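PDB 5JXF: Asp/Glu-specific dipeptidyl-peptidase from Flavobacterium psychrophilum, which removes dipeptides from the N-terminus of oligopeptides as a family S46 serine peptidase, strictly requiring an acidic residue at the P1 position. Local coordinates for residues A[267-272]-A[671-676]; A[331-336]-A[457-462]; A[347-352]-A[680-685]. All coordinates share one frame; numbering follows the deposited sequence.

Contact 1: residues A[267-272]-A[671-676]; sequences LPVSLD and GNLIGL
Leu673 turns its side chain onto segment 267-272 and overlaps both Leu267 and Val269 there. Its CD1 meets Leu267 CD1 at 4.2 Å, the two leucine side chains crossing at about a right angle, while its CD2 lies 4.3 Å from Val269 CG2. CG of Leu673 stands anti to the backbone N (chi1 -169°), which carries the two methyls to these separate neighbours. The backbones pair through a single beta bridge, Val269 with Leu673. Leu673 N donates to Pro268 O at 2.9 Å, lying in the carbonyl plane with an N-H...O angle of 163°. The return bond runs from Ser270 N to Leu673 O, 3.0 Å long and nearly as straight. Flanking the bridge, the Pro268 ring crosses the Asn672 side chain, Pro268 CB and CG each 3.9 Å from Asn672 OD1. Ser270 CB packs on Ile674 CG2 at 3.7 Å, and Ser270 OG is taken up by its own chain: it accepts from Asp272 N, an ST turn that ends the short strand. Just after the bridge, Ile674 and Gly675 both face Ala666 in a classic beta bulge. The other edge of strand 269-270 pairs in parallel with strand 725-726, and Met703 and Leu707 of helix 703-713 pack on Val269. With two nearly straight backbone bonds, mostly aliphatic packing and one proline-amide contact, the junction ties strand 269-270 to the start of strand 673-680 without an ion pair between the segments, chemistry that suits its buried setting.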
# COMPACT_ATOMS: atom_id res chain seq x y z
N LEU A 267 -3.04 36.33 -10.38
CA LEU A 267 -3.94 35.28 -10.81
C LEU A 267 -5.20 35.34 -10.00
O LEU A 267 -5.15 35.31 -8.76
CB LEU A 267 -3.29 33.89 -10.67
CG LEU A 267 -1.94 33.71 -11.36
CD1 LEU A 267 -1.30 32.38 -10.98
CD2 LEU A 267 -2.11 33.79 -12.85
N PRO A 268 -6.35 35.46 -10.68
CA PRO A 268 -7.59 35.27 -9.93
C PRO A 268 -7.65 33.78 -9.52
O PRO A 268 -7.04 32.96 -10.21
CB PRO A 268 -8.68 35.61 -10.94
CG PRO A 268 -7.98 36.25 -12.11
CD PRO A 268 -6.59 35.68 -12.11
N VAL A 269 -8.34 33.48 -8.42
CA VAL A 269 -8.45 32.14 -7.89
C VAL A 269 -9.86 31.61 -8.10
O VAL A 269 -10.83 32.21 -7.63
CB VAL A 269 -8.12 32.10 -6.38
CG1 VAL A 269 -8.29 30.69 -5.85
CG2 VAL A 269 -6.70 32.60 -6.12
N SER A 270 -9.97 30.49 -8.80
CA SER A 270 -11.27 29.87 -9.07
C SER A 270 -11.90 29.17 -7.85
O SER A 270 -11.19 28.59 -7.03
CB SER A 270 -11.12 28.85 -10.20
OG SER A 270 -12.32 28.12 -10.35
N LEU A 271 -13.22 29.24 -7.73
CA LEU A 271 -13.96 28.51 -6.68
C LEU A 271 -14.85 27.42 -7.26
O LEU A 271 -15.63 26.82 -6.54
CB LEU A 271 -14.85 29.46 -5.86
CG LEU A 271 -14.26 30.44 -4.85
CD1 LEU A 271 -15.29 31.51 -4.50
CD2 LEU A 271 -13.82 29.73 -3.61
N ASP A 272 -14.74 27.19 -8.57
CA ASP A 272 -15.60 26.27 -9.29
C ASP A 272 -14.94 24.92 -9.47
O ASP A 272 -15.47 24.06 -10.16
CB ASP A 272 -15.99 26.83 -10.66
CG ASP A 272 -17.01 27.96 -10.56
OD1 ASP A 272 -17.34 28.37 -9.41
OD2 ASP A 272 -17.47 28.45 -11.62
N GLY A 671 -7.12 30.86 -17.54
CA GLY A 671 -6.00 31.46 -16.84
C GLY A 671 -6.22 31.74 -15.36
O GLY A 671 -5.44 32.47 -14.73
N ASN A 672 -7.28 31.15 -14.81
CA ASN A 672 -7.56 31.18 -13.38
C ASN A 672 -6.83 30.10 -12.61
O ASN A 672 -6.72 28.97 -13.07
CB ASN A 672 -9.07 31.04 -13.13
CG ASN A 672 -9.88 32.01 -13.96
OD1 ASN A 672 -9.88 33.21 -13.71
ND2 ASN A 672 -10.56 31.49 -14.98
N LEU A 673 -6.34 30.46 -11.42
CA LEU A 673 -5.67 29.51 -10.56
C LEU A 673 -6.63 28.45 -10.02
O LEU A 673 -7.60 28.80 -9.35
CB LEU A 673 -5.01 30.21 -9.37
CG LEU A 673 -4.08 29.29 -8.59
CD1 LEU A 673 -2.94 28.86 -9.49
CD2 LEU A 673 -3.56 29.94 -7.31
N ILE A 674 -6.35 27.18 -10.30
CA ILE A 674 -7.18 26.07 -9.81
C ILE A 674 -6.41 25.06 -8.94
O ILE A 674 -7.01 24.29 -8.17
CB ILE A 674 -7.81 25.29 -10.97
CG1 ILE A 674 -6.78 25.06 -12.08
CG2 ILE A 674 -9.04 26.01 -11.48
CD1 ILE A 674 -7.22 24.04 -13.13
N GLY A 675 -5.09 25.04 -9.07
CA GLY A 675 -4.25 24.14 -8.30
C GLY A 675 -2.89 24.72 -7.98
O GLY A 675 -2.43 25.70 -8.58
N LEU A 676 -2.24 24.10 -6.99
CA LEU A 676 -0.87 24.45 -6.62
C LEU A 676 0.01 23.20 -6.69
O LEU A 676 -0.16 22.29 -5.87
CB LEU A 676 -0.87 25.06 -5.23
CG LEU A 676 0.43 25.26 -4.48
CD1 LEU A 676 1.31 26.30 -5.17
CD2 LEU A 676 0.08 25.69 -3.08

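Contact 2: residues A[331-336]-A[457-462]; sequences KIQYAS and DFNSTV. Unlike the reference sequence in segment 457-462: Ser460 (reference Ala).
Tyr334 OH and the amide of Gln333 carry the polar side of this contact, and each has its stronger partner beyond the two segments. The phenol is hydrogen-bonded to Glu417 OE2 and, more weakly, accepts from Asn459 N at 3.3 Å. Gln333 NE2 donates to Lys456 O, just ahead of segment 457-462, while OE1 takes a weak bond from Asn459 ND2 (3.4 Å, N-H...O angle 146°). Those two amide planes stand almost perpendicular, 86° apart. Asn459 is gripped from its own side as well: OD1 accepts from Val462 N on a lone pair in the carbonyl plane, at 3.1 Å. CG of Asn459 lies anti to its backbone N (chi1 -168°), a placing that lets OD1 cap the N-terminus of helix 460-477 while ND2 turns to Gln333. Packing spreads around the tyrosine. Asn459 CB meets Tyr334 CE1 at the ring edge, 3.6 Å away and in plane. The Val462 side chain comes head-on against that of Tyr334, with Val462 CG1 3.7 Å from Tyr334 CZ. Nearer the helix backbone, Asp457 CB sits 3.3 Å from Gln333 O, and the extended Gln333 chain runs alongside the Asp457 backbone. Lys337 bonds to Asp457 O and also makes a cation-pi contact with Tyr334. Phe323 and Met324 of helix 295-325 add apolar cover on Val462 and Tyr334 respectively. The arrangement is that of an asparagine N-cap: the loop after helix 452-456 and the first turn of helix 460-477 dock on the side of helix 328-357, within the helical part of this S46 peptidase.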
# COMPACT_ATOMS: atom_id res chain seq x y z
N LYS A 331 14.10 18.06 16.64
CA LYS A 331 13.25 18.10 15.45
C LYS A 331 13.21 19.49 14.80
O LYS A 331 13.14 19.61 13.58
CB LYS A 331 11.83 17.64 15.78
CG LYS A 331 10.99 17.36 14.54
CD LYS A 331 9.53 17.05 14.88
CE LYS A 331 8.81 16.52 13.64
NZ LYS A 331 7.37 16.26 13.90
N ILE A 332 13.24 20.54 15.61
CA ILE A 332 13.24 21.91 15.08
C ILE A 332 14.60 22.20 14.43
O ILE A 332 14.68 22.92 13.43
CB ILE A 332 12.94 22.95 16.19
CG1 ILE A 332 11.53 22.77 16.73
CG2 ILE A 332 13.10 24.37 15.66
CD1 ILE A 332 11.16 23.78 17.78
N GLN A 333 15.65 21.63 15.00
CA GLN A 333 16.99 21.74 14.44
C GLN A 333 17.13 21.05 13.09
O GLN A 333 17.80 21.58 12.18
CB GLN A 333 18.01 21.14 15.41
CG GLN A 333 18.42 22.04 16.55
CD GLN A 333 19.58 21.47 17.33
OE1 GLN A 333 19.64 20.26 17.59
NE2 GLN A 333 20.52 22.33 17.69
N TYR A 334 16.52 19.88 12.96
CA TYR A 334 16.82 19.02 11.82
C TYR A 334 15.72 18.94 10.78
O TYR A 334 15.93 18.33 9.73
CB TYR A 334 17.18 17.60 12.32
CG TYR A 334 18.63 17.49 12.71
CD1 TYR A 334 19.06 17.89 13.97
CD2 TYR A 334 19.57 17.00 11.82
CE1 TYR A 334 20.40 17.80 14.33
CE2 TYR A 334 20.91 16.90 12.17
CZ TYR A 334 21.32 17.31 13.42
OH TYR A 334 22.64 17.22 13.76
N ALA A 335 14.59 19.58 11.06
CA ALA A 335 13.40 19.47 10.21
C ALA A 335 13.72 19.70 8.75
O ALA A 335 13.48 18.83 7.90
CB ALA A 335 12.34 20.46 10.67
N SER A 336 14.30 20.86 8.46
CA SER A 336 14.59 21.24 7.09
C SER A 336 15.69 20.38 6.51
O SER A 336 15.59 19.91 5.37
CB SER A 336 14.99 22.72 7.02
OG SER A 336 15.19 23.11 5.68
N ASP A 457 21.47 24.75 14.28
CA ASP A 457 20.79 23.53 13.86
C ASP A 457 21.69 22.31 14.02
O ASP A 457 21.28 21.18 13.73
CB ASP A 457 20.32 23.66 12.41
CG ASP A 457 19.48 24.91 12.16
OD1 ASP A 457 18.91 25.44 13.13
OD2 ASP A 457 19.38 25.35 11.00
N PHE A 458 22.91 22.53 14.49
CA PHE A 458 23.86 21.44 14.66
C PHE A 458 23.73 20.80 16.03
O PHE A 458 23.75 21.48 17.06
CB PHE A 458 25.30 21.94 14.46
CG PHE A 458 26.33 20.87 14.67
CD1 PHE A 458 26.58 19.92 13.69
CD2 PHE A 458 27.06 20.81 15.86
CE1 PHE A 458 27.54 18.93 13.89
CE2 PHE A 458 28.01 19.82 16.06
CZ PHE A 458 28.25 18.89 15.07
N ASN A 459 23.59 19.48 16.04
CA ASN A 459 23.56 18.74 17.28
C ASN A 459 24.73 17.77 17.30
O ASN A 459 24.76 16.82 16.51
CB ASN A 459 22.23 18.01 17.45
CG ASN A 459 22.04 17.45 18.85
OD1 ASN A 459 22.53 16.37 19.18
ND2 ASN A 459 21.32 18.20 19.69
N SER A 460 25.71 18.03 18.17
CA SER A 460 26.90 17.21 18.28
C SER A 460 26.58 15.72 18.47
O SER A 460 27.14 14.87 17.79
CB SER A 460 27.78 17.71 19.43
OG SER A 460 28.55 16.67 19.98
N THR A 461 25.66 15.42 19.39
CA THR A 461 25.25 14.04 19.66
C THR A 461 24.74 13.34 18.40
O THR A 461 25.18 12.23 18.09
CB THR A 461 24.16 13.98 20.75
OG1 THR A 461 24.60 14.70 21.91
CG2 THR A 461 23.86 12.54 21.12
N VAL A 462 23.84 13.99 17.67
CA VAL A 462 23.31 13.44 16.43
C VAL A 462 24.40 13.19 15.38
O VAL A 462 24.50 12.10 14.82
CB VAL A 462 22.25 14.37 15.81
CG1 VAL A 462 21.75 13.79 14.49
CG2 VAL A 462 21.10 14.59 16.78

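Contact 3: residues A[347-352]-A[680-685]; sequences KWIGES and RVWEGT. With ASP (aspartic acid), chain F.
Trp682 O accepts from both Thr685 OG1, at 2.7 Å, and Thr685 N, a grip that sets Thr685 OG1 against helix 328-357, 3.1 Å from Gly350 C. The same loop lines a pocket, seen holding the aspartic acid, that is probably the P1 site, where Arg680 is inferred to recognise Asp or Glu. Arg680 NE donates to OD2 of the ligand and Arg680 NH2 to its OD1, each at 2.8 Å, with N-H...O angles of 156° and 157°. A bend at chi3 (-87°) turns the guanidinium edge to the ligand, and Lys347 NZ lies near that same plane, 3.9 Å from Arg680 NH2. Lys347 forms a salt bridge with Asp688, and Arg680 NH1 bonds to Ser687 OG. The two cations probably make the pocket attractive to an acidic side chain, an effect tempered by Asp688. Away from the pocket, Gly350 CA sits over one face of Trp682 in a CH-pi contact, 3.6 Å from the six-membered ring centroid, while Ile349 CG2 touches the ring edge at Trp682 CH2. A water bridges the segments, donating to both Glu351 OE2 and Thr685 O, the latter at 2.8 Å.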
# COMPACT_ATOMS: atom_id res chain seq x y z
N LYS A 347 13.10 9.65 -3.72
CA LYS A 347 12.97 9.88 -5.17
C LYS A 347 13.77 8.83 -5.92
O LYS A 347 13.30 8.24 -6.91
CB LYS A 347 13.44 11.30 -5.59
CG LYS A 347 13.25 11.54 -7.08
CD LYS A 347 14.15 12.65 -7.63
CE LYS A 347 14.09 12.72 -9.15
NZ LYS A 347 14.74 13.96 -9.66
N TRP A 348 15.00 8.61 -5.46
CA TRP A 348 15.94 7.76 -6.16
C TRP A 348 15.49 6.30 -6.12
O TRP A 348 15.69 5.56 -7.09
CB TRP A 348 17.34 7.94 -5.57
CG TRP A 348 17.95 9.31 -5.91
CD1 TRP A 348 17.64 10.08 -6.99
CD2 TRP A 348 18.93 10.03 -5.16
NE1 TRP A 348 18.37 11.24 -6.96
CE2 TRP A 348 19.18 11.24 -5.85
CE3 TRP A 348 19.63 9.78 -3.98
CZ2 TRP A 348 20.09 12.19 -5.40
CZ3 TRP A 348 20.53 10.72 -3.53
CH2 TRP A 348 20.76 11.91 -4.24
N ILE A 349 14.86 5.90 -5.02
CA ILE A 349 14.27 4.56 -4.94
C ILE A 349 13.24 4.40 -6.06
O ILE A 349 13.37 3.50 -6.90
CB ILE A 349 13.65 4.33 -3.55
CG1 ILE A 349 14.77 4.25 -2.51
CG2 ILE A 349 12.74 3.07 -3.52
CD1 ILE A 349 14.31 4.28 -1.07
N GLY A 350 12.28 5.33 -6.13
CA GLY A 350 11.27 5.32 -7.18
C GLY A 350 11.81 5.41 -8.59
O GLY A 350 11.33 4.74 -9.50
N GLU A 351 12.83 6.25 -8.76
CA GLU A 351 13.40 6.46 -10.07
C GLU A 351 14.07 5.18 -10.58
O GLU A 351 13.85 4.76 -11.72
CB GLU A 351 14.41 7.61 -10.03
CG GLU A 351 15.14 7.81 -11.32
CD GLU A 351 16.12 9.00 -11.26
OE1 GLU A 351 17.18 8.88 -10.59
OE2 GLU A 351 15.80 10.05 -11.87
N SER A 352 14.89 4.56 -9.73
CA SER A 352 15.51 3.29 -10.09
C SER A 352 14.44 2.21 -10.31
O SER A 352 14.57 1.38 -11.22
CB SER A 352 16.50 2.84 -9.01
OG SER A 352 17.58 3.76 -8.90
N ARG A 680 5.14 14.66 -7.63
CA ARG A 680 4.82 13.71 -8.68
C ARG A 680 4.41 12.40 -8.04
O ARG A 680 4.81 12.13 -6.90
CB ARG A 680 6.01 13.45 -9.60
CG ARG A 680 6.35 14.57 -10.58
CD ARG A 680 7.66 14.26 -11.21
NE ARG A 680 8.75 14.77 -10.40
CZ ARG A 680 10.03 14.46 -10.57
NH1 ARG A 680 10.37 13.59 -11.51
NH2 ARG A 680 10.96 15.01 -9.79
N VAL A 681 3.66 11.58 -8.76
CA VAL A 681 3.24 10.29 -8.21
C VAL A 681 4.38 9.27 -8.30
O VAL A 681 5.31 9.41 -9.11
CB VAL A 681 1.99 9.73 -8.94
CG1 VAL A 681 0.91 10.78 -8.98
CG2 VAL A 681 2.32 9.29 -10.36
N TRP A 682 4.29 8.22 -7.47
CA TRP A 682 5.37 7.23 -7.32
C TRP A 682 5.86 6.67 -8.64
O TRP A 682 7.06 6.60 -8.90
CB TRP A 682 4.93 6.09 -6.41
CG TRP A 682 6.01 5.12 -6.09
CD1 TRP A 682 6.03 3.78 -6.38
CD2 TRP A 682 7.25 5.40 -5.42
NE1 TRP A 682 7.20 3.22 -5.93
CE2 TRP A 682 7.96 4.19 -5.34
CE3 TRP A 682 7.81 6.56 -4.88
CZ2 TRP A 682 9.22 4.10 -4.74
CZ3 TRP A 682 9.07 6.48 -4.28
CH2 TRP A 682 9.75 5.26 -4.21
N GLU A 683 4.91 6.28 -9.47
CA GLU A 683 5.20 5.65 -10.74
C GLU A 683 5.96 6.53 -11.72
O GLU A 683 6.56 6.03 -12.67
CB GLU A 683 3.90 5.17 -11.38
CG GLU A 683 3.26 3.96 -10.64
CD GLU A 683 2.67 4.32 -9.29
OE1 GLU A 683 2.32 5.51 -9.07
OE2 GLU A 683 2.55 3.42 -8.44
N GLY A 684 5.92 7.85 -11.51
CA GLY A 684 6.55 8.75 -12.45
C GLY A 684 7.75 9.45 -11.87
O GLY A 684 8.16 10.51 -12.37
N THR A 685 8.33 8.88 -10.82
CA THR A 685 9.50 9.49 -10.21
C THR A 685 10.70 9.37 -11.14
O THR A 685 11.75 9.97 -10.91
CB THR A 685 9.81 8.85 -8.86
OG1 THR A 685 9.57 7.45 -8.96
CG2 THR A 685 8.87 9.40 -7.81
N ASP F . 8.66 18.18 -4.96
CA ASP F . 9.44 18.66 -6.11
C ASP F . 10.01 20.06 -5.94
O ASP F . 9.97 20.87 -6.87
CB ASP F . 8.60 18.60 -7.39
CG ASP F . 8.63 17.24 -8.06
OD1 ASP F . 9.58 16.48 -7.82
OD2 ASP F . 7.71 16.92 -8.86
O HOH W 1 13.55 11.31 -12.50

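How the contacts relate
Contacts 1 and 3 are buried, whereas contact 2 is only partly so; contacts 1 and 2 both lie away from the annotated sites. Their chemistry follows their place: contact 1 joins strands through backbone bonds and aliphatic packing, contact 2 uses side-chain amides and a phenol at a helix start, and contact 3 combines aromatic packing and a bridging water with charge turned to a ligand. Contacts 2 and 3 share helix 328-357; the nearest atoms of the two contacts are about 14 Å apart. Contacts 1 and 3 share strand 673-680, which leads from the bridge near its start to Arg680 at its end. Their centres lie 28 Å apart, and contact 3 alone reaches the substrate pocket.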